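Local coordinates for hemin ABC transporter, periplasmic hemin-binding protein HutB (Vibrio cholerae, PDB 5KHL) that probably binds hemin in the periplasm and delivers it to an ABC transporter in the inner membrane, at residues S105-L110 with P172-G177; E132-Q137 with L254-L259. All coordinates share one frame; numbering follows the deposited sequence.

Interaction 1. Residues S105-L110 with P172-G177; sequences STPQGL and PDTIIG
Thr174 reaches from helix 171-178 to the backbone of Ser105, and its side chain makes most of this small contact. Its hydroxyl donates a hydrogen bond to the carbonyl oxygen of Ser105. The distance from Thr174 OG1 to Ser105 O is 2.5 Å, very short, and its exact value is best read with caution. Thr170 O, one turn earlier, is a weak second acceptor that probably shares the same proton. Thr174 OG1 sits beside its backbone N, anti to the carbonyl carbon (chi1 -61°), which puts CG2 anti to N and turns it to Pro107. There Thr174 CG2 comes up to the proline ring, 3.8 Å from Pro107 CD. The same methyl lies 3.4 Å from Ser105 O, so both branches of the threonine border one carbonyl. Ser105 adds its CB, 4.0 Å from Thr174 OG1.

Between Ser105 and Pro107, Thr106 points away from helix 171-178 and serves as the N-cap of helix 107-120. Its OG1 accepts from Gly109 N at 2.8 Å, with a bent N-H...O angle of 141°. Pro107 is the first residue of that helix, so the contact touches a capped helix start. Pro107 also rests on Ile138 of the long helix 125-143. Thr174 touches Leu254, just before helix 256-269. The contact thus joins the chain after strand 97-100 of the parallel sheet to the helix following strand 164-166 of the mixed sheet.

Interaction 2. Residues E132-Q137 with L254-L259; sequences ENVQQQ and LGLKSL
Val134 and Leu259 are turned so that one branch of each faces the other. Val134 CG1 stands anti to its backbone N (chi1 159°), while Leu259 has CG anti to its carbonyl carbon (chi1 -60°). The two side chains cross at about a right angle, with Val134 CG1 4.0 Å from Leu259 CD1. That leucine methyl also rests 3.7 Å from Val134 O. The second valine branch serves the preceding turn of the facing helix. Val134 CG2 packs against Leu256 CD2 at 3.6 Å, again nearly at right angles.

Helix 125-143 is the long helix that runs between the two lobes. A single linking helix of this kind is characteristic of the binding proteins for heme, iron-siderophores and vitamin B12. Here the start of helix 256-269 lies against its middle part.

Gln137, one turn beyond Val134, has an extended chain that crosses Leu259 at a slant. This brings Gln137 OE1 to 3.5 Å from Leu259 CB. Gly255 is the N-cap of helix 256-269, and its N donates to OG of Ser258, the N3 residue, at 2.6 Å and 168°. This is half of a capping box, since glycine has no side chain for the return bond. The carboxylate of Glu28 accepts from the N-H groups of Leu256 and Lys257, which ties this helix start to helix 24-32. Leu256 also packs on Leu29 and Ala32, and Val134 on Leu110, Leu111 and Ile114 of helix 107-120.

The centres of interactions 1 and 2 are 10 Å apart, and the two contacts touch. Leu254 meets Pro107 and Leu110, and Ile175 meets Ser258. Along the chain the segments alternate: 105-110, 132-137, 172-177, 254-259. Helices 107-120 and 125-143 follow each other directly. Interaction 1 bridges from one lobe to the other, whereas interaction 2 sets the linking helix against the last helix. Both lie where the two lobes meet. This close mesh of four helices is consistent with the limited lobe movement expected of this family of binding proteins.

Interaction 1. Residues S105-L110 with P172-G177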
loop_
_atom_site.group_PDB
_atom_site.type_symbol
_atom_site.label_atom_id
_atom_site.label_comp_id
_atom_site.label_asym_id
_atom_site.label_seq_id
_atom_site.Cartn_x
_atom_site.Cartn_y
_atom_site.Cartn_z
ATOM N N SER A 105 -5.125 -7.308 0.453
ATOM C CA SER A 105 -5.107 -6.298 1.484
ATOM C C SER A 105 -5.001 -6.914 2.892
ATOM O O SER A 105 -5.166 -6.222 3.890
ATOM C CB SER A 105 -6.359 -5.448 1.367
ATOM O OG SER A 105 -7.494 -6.275 1.314
ATOM N N THR A 106 -4.705 -8.204 2.980
ATOM C CA THR A 106 -4.695 -8.861 4.281
ATOM C C THR A 106 -3.310 -8.984 4.902
ATOM O O THR A 106 -2.315 -9.084 4.214
ATOM C CB THR A 106 -5.287 -10.266 4.191
ATOM O OG1 THR A 106 -4.316 -11.142 3.611
ATOM C CG2 THR A 106 -6.547 -10.258 3.348
ATOM N N PRO A 107 -3.248 -9.000 6.228
ATOM C CA PRO A 107 -1.981 -9.334 6.880
ATOM C C PRO A 107 -1.372 -10.667 6.418
ATOM O O PRO A 107 -0.152 -10.763 6.282
ATOM C CB PRO A 107 -2.366 -9.396 8.356
ATOM C CG PRO A 107 -3.544 -8.479 8.464
ATOM C CD PRO A 107 -4.301 -8.632 7.196
ATOM N N GLN A 108 -2.180 -11.688 6.170
ATOM C CA GLN A 108 -1.585 -12.961 5.750
ATOM C C GLN A 108 -1.009 -12.812 4.345
ATOM O O GLN A 108 -0.062 -13.510 3.978
ATOM C CB GLN A 108 -2.590 -14.122 5.817
ATOM C CG GLN A 108 -3.912 -13.908 5.109
ATOM C CD GLN A 108 -4.970 -13.209 5.971
ATOM O OE1 GLN A 108 -4.665 -12.339 6.809
ATOM N NE2 GLN A 108 -6.228 -13.581 5.754
ATOM N N GLY A 109 -1.579 -11.883 3.576
ATOM C CA GLY A 109 -1.074 -11.592 2.257
ATOM C C GLY A 109 0.370 -11.131 2.382
ATOM O O GLY A 109 1.228 -11.587 1.636
ATOM N N LEU A 110 0.637 -10.252 3.349
ATOM C CA LEU A 110 1.992 -9.794 3.635
ATOM C C LEU A 110 2.929 -10.937 4.030
ATOM O O LEU A 110 4.047 -11.018 3.532
ATOM C CB LEU A 110 1.960 -8.727 4.736
ATOM C CG LEU A 110 3.298 -8.231 5.288
ATOM C CD1 LEU A 110 4.253 -7.840 4.147
ATOM C CD2 LEU A 110 3.086 -7.042 6.225
ATOM N N PRO A 172 -6.460 0.384 2.908
ATOM C CA PRO A 172 -6.886 1.340 3.933
ATOM C C PRO A 172 -7.880 0.758 4.941
ATOM O O PRO A 172 -7.837 1.144 6.096
ATOM C CB PRO A 172 -7.526 2.460 3.111
ATOM C CG PRO A 172 -6.838 2.396 1.841
ATOM C CD PRO A 172 -6.658 0.944 1.564
ATOM N N ASP A 173 -8.733 -0.172 4.534
ATOM C CA ASP A 173 -9.591 -0.838 5.510
ATOM C C ASP A 173 -8.812 -1.658 6.535
ATOM O O ASP A 173 -9.114 -1.610 7.727
ATOM C CB ASP A 173 -10.603 -1.751 4.832
ATOM C CG ASP A 173 -11.433 -2.513 5.840
ATOM O OD1 ASP A 173 -11.303 -3.749 5.922
ATOM O OD2 ASP A 173 -12.177 -1.848 6.580
ATOM N N THR A 174 -7.825 -2.419 6.075
ATOM C CA THR A 174 -7.040 -3.262 6.970
ATOM C C THR A 174 -6.276 -2.401 7.987
ATOM O O THR A 174 -6.201 -2.730 9.188
ATOM C CB THR A 174 -6.057 -4.129 6.168
ATOM O OG1 THR A 174 -6.781 -4.972 5.275
ATOM C CG2 THR A 174 -5.186 -4.980 7.061
ATOM N N ILE A 175 -5.749 -1.274 7.511
ATOM C CA ILE A 175 -4.954 -0.382 8.345
ATOM C C ILE A 175 -5.801 0.235 9.461
ATOM O O ILE A 175 -5.346 0.342 10.596
ATOM C CB ILE A 175 -4.277 0.717 7.484
ATOM C CG1 ILE A 175 -3.108 0.092 6.715
ATOM C CG2 ILE A 175 -3.818 1.932 8.329
ATOM C CD1 ILE A 175 -2.554 0.998 5.611
ATOM N N ILE A 176 -7.027 0.627 9.129
ATOM C CA ILE A 176 -7.982 1.136 10.104
ATOM C C ILE A 176 -8.306 0.089 11.205
ATOM O O ILE A 176 -8.365 0.421 12.395
ATOM C CB ILE A 176 -9.281 1.590 9.398
ATOM C CG1 ILE A 176 -9.023 2.855 8.596
ATOM C CG2 ILE A 176 -10.392 1.874 10.393
ATOM C CD1 ILE A 176 -10.134 3.167 7.597
ATOM N N GLY A 177 -8.506 -1.166 10.809
ATOM C CA GLY A 177 -8.712 -2.233 11.778
ATOM C C GLY A 177 -7.493 -2.398 12.671
ATOM O O GLY A 177 -7.622 -2.503 13.883
#

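Interaction 2. Residues E132-Q137 with L254-L259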
loop_
_atom_site.group_PDB
_atom_site.type_symbol
_atom_site.label_atom_id
_atom_site.label_comp_id
_atom_site.label_asym_id
_atom_site.label_seq_id
_atom_site.Cartn_x
_atom_site.Cartn_y
_atom_site.Cartn_z
ATOM N N GLU A 132 8.375 -12.402 11.808
ATOM C CA GLU A 132 8.250 -12.236 13.245
ATOM C C GLU A 132 8.102 -10.782 13.637
ATOM O O GLU A 132 7.254 -10.459 14.460
ATOM C CB GLU A 132 9.450 -12.836 13.977
ATOM C CG GLU A 132 9.366 -14.332 14.151
ATOM C CD GLU A 132 10.649 -14.898 14.710
ATOM O OE1 GLU A 132 11.373 -14.128 15.382
ATOM O OE2 GLU A 132 10.941 -16.097 14.471
ATOM N N ASN A 133 8.925 -9.903 13.075
ATOM C CA ASN A 133 8.758 -8.495 13.380
ATOM C C ASN A 133 7.391 -8.034 12.917
ATOM O O ASN A 133 6.701 -7.293 13.626
ATOM C CB ASN A 133 9.836 -7.628 12.738
ATOM C CG ASN A 133 9.704 -6.153 13.131
ATOM O OD1 ASN A 133 9.780 -5.256 12.284
ATOM N ND2 ASN A 133 9.498 -5.902 14.426
ATOM N N VAL A 134 6.995 -8.508 11.739
ATOM C CA VAL A 134 5.710 -8.129 11.178
ATOM C C VAL A 134 4.567 -8.484 12.116
ATOM O O VAL A 134 3.660 -7.664 12.348
ATOM C CB VAL A 134 5.468 -8.792 9.813
ATOM C CG1 VAL A 134 3.988 -8.820 9.494
ATOM C CG2 VAL A 134 6.230 -8.048 8.727
ATOM N N GLN A 135 4.625 -9.688 12.677
ATOM C CA GLN A 135 3.585 -10.127 13.603
ATOM C C GLN A 135 3.655 -9.357 14.924
ATOM O O GLN A 135 2.633 -8.891 15.418
ATOM C CB GLN A 135 3.672 -11.637 13.856
ATOM C CG GLN A 135 2.302 -12.276 14.014
ATOM C CD GLN A 135 1.526 -12.347 12.698
ATOM O OE1 GLN A 135 1.939 -13.029 11.766
ATOM N NE2 GLN A 135 0.393 -11.650 12.627
ATOM N N GLN A 136 4.854 -9.204 15.481
ATOM C CA GLN A 136 5.049 -8.331 16.650
ATOM C C GLN A 136 4.438 -6.935 16.485
ATOM O O GLN A 136 3.726 -6.478 17.382
ATOM C CB GLN A 136 6.537 -8.158 16.971
ATOM C CG GLN A 136 7.282 -9.408 17.369
ATOM C CD GLN A 136 8.682 -9.101 17.856
ATOM O OE1 GLN A 136 9.547 -9.985 17.921
ATOM N NE2 GLN A 136 8.916 -7.837 18.207
ATOM N N GLN A 137 4.720 -6.246 15.369
ATOM C CA GLN A 137 4.128 -4.918 15.155
ATOM C C GLN A 137 2.619 -4.991 15.156
ATOM O O GLN A 137 1.954 -4.089 15.663
ATOM C CB GLN A 137 4.573 -4.298 13.842
ATOM C CG GLN A 137 6.016 -3.937 13.747
ATOM C CD GLN A 137 6.366 -3.487 12.345
ATOM O OE1 GLN A 137 5.936 -2.428 11.888
ATOM N NE2 GLN A 137 7.136 -4.304 11.643
ATOM N N LEU A 254 -0.850 -4.642 1.511
ATOM C CA LEU A 254 -0.454 -4.396 2.925
ATOM C C LEU A 254 0.996 -4.766 3.171
ATOM O O LEU A 254 1.390 -5.914 3.028
ATOM C CB LEU A 254 -1.332 -5.140 3.934
ATOM C CG LEU A 254 -1.073 -4.755 5.418
ATOM C CD1 LEU A 254 -1.825 -3.491 5.859
ATOM C CD2 LEU A 254 -1.354 -5.906 6.401
ATOM N N GLY A 255 1.795 -3.785 3.557
ATOM C CA GLY A 255 3.227 -3.995 3.660
ATOM C C GLY A 255 3.863 -3.398 4.899
ATOM O O GLY A 255 3.172 -3.074 5.868
ATOM N N LEU A 256 5.188 -3.257 4.860
ATOM C CA LEU A 256 5.949 -2.785 6.008
ATOM C C LEU A 256 5.666 -1.316 6.288
ATOM O O LEU A 256 5.505 -0.907 7.450
ATOM C CB LEU A 256 7.439 -3.003 5.781
ATOM C CG LEU A 256 7.828 -4.436 5.405
ATOM C CD1 LEU A 256 9.341 -4.567 5.347
ATOM C CD2 LEU A 256 7.236 -5.460 6.384
ATOM N N LYS A 257 5.598 -0.531 5.214
ATOM C CA LYS A 257 5.186 0.871 5.287
ATOM C C LYS A 257 3.760 1.024 5.844
ATOM O O LYS A 257 3.492 1.934 6.623
ATOM C CB LYS A 257 5.281 1.522 3.902
ATOM C CG LYS A 257 5.213 3.042 3.908
ATOM C CD LYS A 257 6.420 3.660 4.613
ATOM C CE LYS A 257 6.048 4.963 5.336
ATOM N NZ LYS A 257 5.546 6.009 4.412
ATOM N N SER A 258 2.860 0.128 5.439
ATOM C CA SER A 258 1.492 0.118 5.948
ATOM C C SER A 258 1.488 0.023 7.461
ATOM O O SER A 258 0.842 0.815 8.142
ATOM C CB SER A 258 0.694 -1.043 5.369
ATOM O OG SER A 258 1.064 -1.310 4.035
ATOM N N LEU A 259 2.226 -0.950 7.979
ATOM C CA LEU A 259 2.356 -1.148 9.413
ATOM C C LEU A 259 2.956 0.070 10.144
ATOM O O LEU A 259 2.503 0.429 11.234
ATOM C CB LEU A 259 3.211 -2.393 9.677
ATOM C CG LEU A 259 2.702 -3.734 9.132
ATOM C CD1 LEU A 259 3.336 -4.873 9.890
ATOM C CD2 LEU A 259 1.182 -3.826 9.218
#